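PDB 6ITX: fiber protein from Duck adenovirus 1, which forms, through its C-terminal head domain, the trimeric knob of the viral fibre that probably attaches the avian adenovirus to a host-cell receptor. Local coordinates for residues H229-M239 and N286-T297. Numbering follows the deposited sequence.
Sequences HSFCPTGTTGM and NTFFLTPPIPFT
Ile-294 sets its CD1 methyl over the centre of the Phe-231 ring, 3.4 Å from CD1 to the ring centroid. Phe-231 CG stands between its backbone N and carbonyl carbon (chi1 75°), which brings the ring face round to this methyl. Thr-291 CG2 and Pro-292 CD approach the same ring obliquely. Two residues away, the CB of Phe-296 sits over one face of the His-229 imidazole, 3.7 Å from its centroid, a second CH-pi contact; the two side chains cross at about a right angle. The Phe-296 side chain packs on Met-265 of strand 262-271. A sulfate ion, probably from the crystallisation liquor, lies beside His-229.

Beyond Pro-233 the two chains close into a short antiparallel pairing. Thr-234 N donates to Leu-290 O (3.0 Å), and Leu-290 N donates to Thr-234 O (2.7 Å). At the next, non-hydrogen-bonded pair, Gly-235 faces Phe-289, CA to CA 3.9 Å. Gly-235 CA also covers one face of the Phe-288 ring, off-centre toward the rim. Thr-236 grips Phe-288 twice: its N donates to Phe-288 O (2.9 Å), and its OG1 accepts from Phe-288 N (2.8 Å). A water joins that OG1 to Asn-286 O.

The contact joins two strands of the fibre-head beta-sandwich, 226-235 and 288-299. Phe-231 packs on Ile-269 and Ile-294 on Phe-267, both of strand 262-271. Strands 241-253 and 134-144 flank the pair. Phe-231 and Cys-232 also pair antiparallel with a strand of a neighbouring subunit, which carries the sheet across the trimer interface.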
# COMPACT_ATOMS: atom_id res chain seq x y z
N HIS A 229 -3.99 2.19 5.93
CA HIS A 229 -4.41 1.46 4.75
C HIS A 229 -5.90 1.68 4.54
O HIS A 229 -6.70 1.40 5.43
CB HIS A 229 -4.06 -0.03 4.89
CG HIS A 229 -2.58 -0.26 5.05
ND1 HIS A 229 -1.91 -0.06 6.25
CD2 HIS A 229 -1.63 -0.57 4.14
CE1 HIS A 229 -0.62 -0.31 6.08
NE2 HIS A 229 -0.43 -0.62 4.81
N SER A 230 -6.25 2.25 3.39
CA SER A 230 -7.62 2.68 3.14
C SER A 230 -8.39 1.62 2.38
O SER A 230 -7.86 0.98 1.46
CB SER A 230 -7.65 4.00 2.37
OG SER A 230 -7.39 5.07 3.24
N PHE A 231 -9.66 1.46 2.75
CA PHE A 231 -10.51 0.39 2.25
C PHE A 231 -11.95 0.81 2.47
O PHE A 231 -12.23 1.91 2.96
CB PHE A 231 -10.20 -0.94 2.95
CG PHE A 231 -10.72 -1.03 4.37
CD1 PHE A 231 -9.96 -0.57 5.43
CD2 PHE A 231 -11.98 -1.59 4.63
CE1 PHE A 231 -10.43 -0.65 6.76
CE2 PHE A 231 -12.48 -1.68 5.95
CZ PHE A 231 -11.69 -1.21 7.02
N CYS A 232 -12.88 -0.09 2.10
CA CYS A 232 -14.29 0.06 2.42
C CYS A 232 -14.93 -1.32 2.56
O CYS A 232 -14.72 -2.18 1.68
CB CYS A 232 -15.03 0.88 1.37
SG CYS A 232 -16.63 1.53 1.91
N PRO A 233 -15.70 -1.56 3.62
CA PRO A 233 -16.35 -2.86 3.80
C PRO A 233 -17.66 -2.90 3.03
O PRO A 233 -18.13 -1.90 2.50
CB PRO A 233 -16.59 -2.92 5.32
CG PRO A 233 -16.81 -1.50 5.70
CD PRO A 233 -15.99 -0.65 4.75
N THR A 234 -18.25 -4.08 2.98
CA THR A 234 -19.64 -4.21 2.61
C THR A 234 -20.44 -4.77 3.79
O THR A 234 -19.89 -5.05 4.86
CB THR A 234 -19.79 -5.09 1.38
OG1 THR A 234 -21.15 -5.02 0.95
CG2 THR A 234 -19.42 -6.53 1.71
N GLY A 235 -21.74 -4.95 3.58
CA GLY A 235 -22.56 -5.48 4.65
C GLY A 235 -24.04 -5.37 4.32
O GLY A 235 -24.41 -5.18 3.16
N THR A 236 -24.86 -5.50 5.36
CA THR A 236 -26.31 -5.42 5.21
C THR A 236 -26.70 -4.12 4.51
O THR A 236 -26.01 -3.11 4.60
CB THR A 236 -26.98 -5.54 6.58
OG1 THR A 236 -26.41 -6.66 7.29
CG2 THR A 236 -28.46 -5.76 6.45
N THR A 237 -27.86 -4.15 3.85
CA THR A 237 -28.21 -3.11 2.89
C THR A 237 -28.31 -1.72 3.53
O THR A 237 -27.79 -0.74 2.97
CB THR A 237 -29.52 -3.46 2.18
OG1 THR A 237 -29.23 -4.39 1.12
CG2 THR A 237 -30.18 -2.22 1.60
N GLY A 238 -28.92 -1.60 4.68
CA GLY A 238 -28.87 -0.18 4.98
C GLY A 238 -27.64 0.36 5.70
O GLY A 238 -27.74 1.43 6.29
N MET A 239 -26.48 -0.31 5.68
CA MET A 239 -25.35 0.18 6.48
C MET A 239 -24.79 1.51 5.92
O MET A 239 -24.38 2.38 6.70
CB MET A 239 -24.25 -0.88 6.57
CG MET A 239 -24.61 -2.08 7.47
SD MET A 239 -25.17 -1.59 9.14
CE MET A 239 -23.63 -0.99 9.82
N ASN A 286 -28.42 -10.33 12.87
CA ASN A 286 -27.81 -10.83 11.64
C ASN A 286 -27.31 -9.72 10.73
O ASN A 286 -26.72 -10.01 9.67
CB ASN A 286 -28.82 -11.70 10.89
CG ASN A 286 -30.13 -10.94 10.54
OD1 ASN A 286 -30.82 -10.38 11.43
ND2 ASN A 286 -30.46 -10.90 9.25
N THR A 287 -27.56 -8.45 11.07
CA THR A 287 -26.89 -7.36 10.39
C THR A 287 -25.38 -7.53 10.51
O THR A 287 -24.86 -7.86 11.59
CB THR A 287 -27.31 -6.03 10.99
OG1 THR A 287 -28.73 -5.92 10.93
CG2 THR A 287 -26.69 -4.90 10.22
N PHE A 288 -24.68 -7.32 9.40
CA PHE A 288 -23.27 -7.66 9.30
C PHE A 288 -22.51 -6.64 8.47
O PHE A 288 -23.07 -5.93 7.63
CB PHE A 288 -23.08 -9.02 8.67
CG PHE A 288 -23.22 -9.01 7.17
CD1 PHE A 288 -24.47 -8.86 6.58
CD2 PHE A 288 -22.12 -9.13 6.34
CE1 PHE A 288 -24.61 -8.85 5.21
CE2 PHE A 288 -22.26 -9.12 4.96
CZ PHE A 288 -23.51 -8.98 4.40
N PHE A 289 -21.20 -6.59 8.72
CA PHE A 289 -20.25 -5.98 7.80
C PHE A 289 -19.12 -6.97 7.56
O PHE A 289 -18.89 -7.90 8.36
CB PHE A 289 -19.74 -4.60 8.30
CG PHE A 289 -18.77 -4.64 9.49
CD1 PHE A 289 -17.44 -5.05 9.33
CD2 PHE A 289 -19.16 -4.17 10.73
CE1 PHE A 289 -16.56 -5.04 10.41
CE2 PHE A 289 -18.29 -4.15 11.81
CZ PHE A 289 -16.99 -4.58 11.66
N LEU A 290 -18.46 -6.80 6.42
CA LEU A 290 -17.43 -7.73 5.96
C LEU A 290 -16.43 -6.95 5.13
O LEU A 290 -16.76 -6.48 4.03
CB LEU A 290 -18.05 -8.89 5.18
CG LEU A 290 -17.11 -9.77 4.34
CD1 LEU A 290 -16.34 -10.72 5.22
CD2 LEU A 290 -17.88 -10.52 3.28
N THR A 291 -15.24 -6.76 5.67
CA THR A 291 -14.18 -6.11 4.91
C THR A 291 -13.69 -7.04 3.80
O THR A 291 -13.75 -8.27 3.93
CB THR A 291 -13.00 -5.75 5.83
OG1 THR A 291 -12.12 -6.88 5.98
CG2 THR A 291 -13.51 -5.32 7.21
N PRO A 292 -13.18 -6.49 2.71
CA PRO A 292 -12.40 -7.31 1.80
C PRO A 292 -11.15 -7.74 2.54
O PRO A 292 -10.98 -7.40 3.72
CB PRO A 292 -12.06 -6.34 0.65
CG PRO A 292 -11.92 -5.02 1.33
CD PRO A 292 -12.99 -5.05 2.44
N PRO A 293 -10.27 -8.51 1.91
CA PRO A 293 -8.92 -8.64 2.47
C PRO A 293 -8.22 -7.30 2.31
O PRO A 293 -8.19 -6.74 1.21
CB PRO A 293 -8.27 -9.73 1.60
CG PRO A 293 -9.39 -10.35 0.82
CD PRO A 293 -10.46 -9.32 0.70
N ILE A 294 -7.70 -6.77 3.41
CA ILE A 294 -7.01 -5.48 3.40
C ILE A 294 -5.50 -5.77 3.39
O ILE A 294 -4.98 -6.33 4.37
CB ILE A 294 -7.40 -4.61 4.60
CG1 ILE A 294 -8.92 -4.46 4.68
CG2 ILE A 294 -6.66 -3.25 4.54
CD1 ILE A 294 -9.43 -4.00 6.05
N PRO A 295 -4.78 -5.39 2.34
CA PRO A 295 -3.33 -5.62 2.33
C PRO A 295 -2.57 -4.58 3.13
O PRO A 295 -2.91 -3.39 3.12
CB PRO A 295 -2.97 -5.56 0.85
CG PRO A 295 -4.00 -4.68 0.29
CD PRO A 295 -5.27 -4.95 1.03
N PHE A 296 -1.54 -5.03 3.84
CA PHE A 296 -0.66 -4.17 4.62
C PHE A 296 0.72 -4.81 4.68
O PHE A 296 0.88 -6.01 4.43
CB PHE A 296 -1.19 -3.98 6.04
CG PHE A 296 -1.27 -5.26 6.84
CD1 PHE A 296 -2.37 -6.11 6.71
CD2 PHE A 296 -0.23 -5.64 7.69
CE1 PHE A 296 -2.43 -7.30 7.41
CE2 PHE A 296 -0.30 -6.82 8.39
CZ PHE A 296 -1.40 -7.65 8.26
N THR A 297 1.72 -4.00 5.03
CA THR A 297 3.11 -4.44 5.09
C THR A 297 3.78 -3.92 6.35
O THR A 297 3.60 -2.76 6.73
CB THR A 297 3.90 -3.97 3.85
OG1 THR A 297 3.48 -4.69 2.68
CG2 THR A 297 5.40 -4.17 4.05
O HOH W 1 -27.84 -8.87 6.97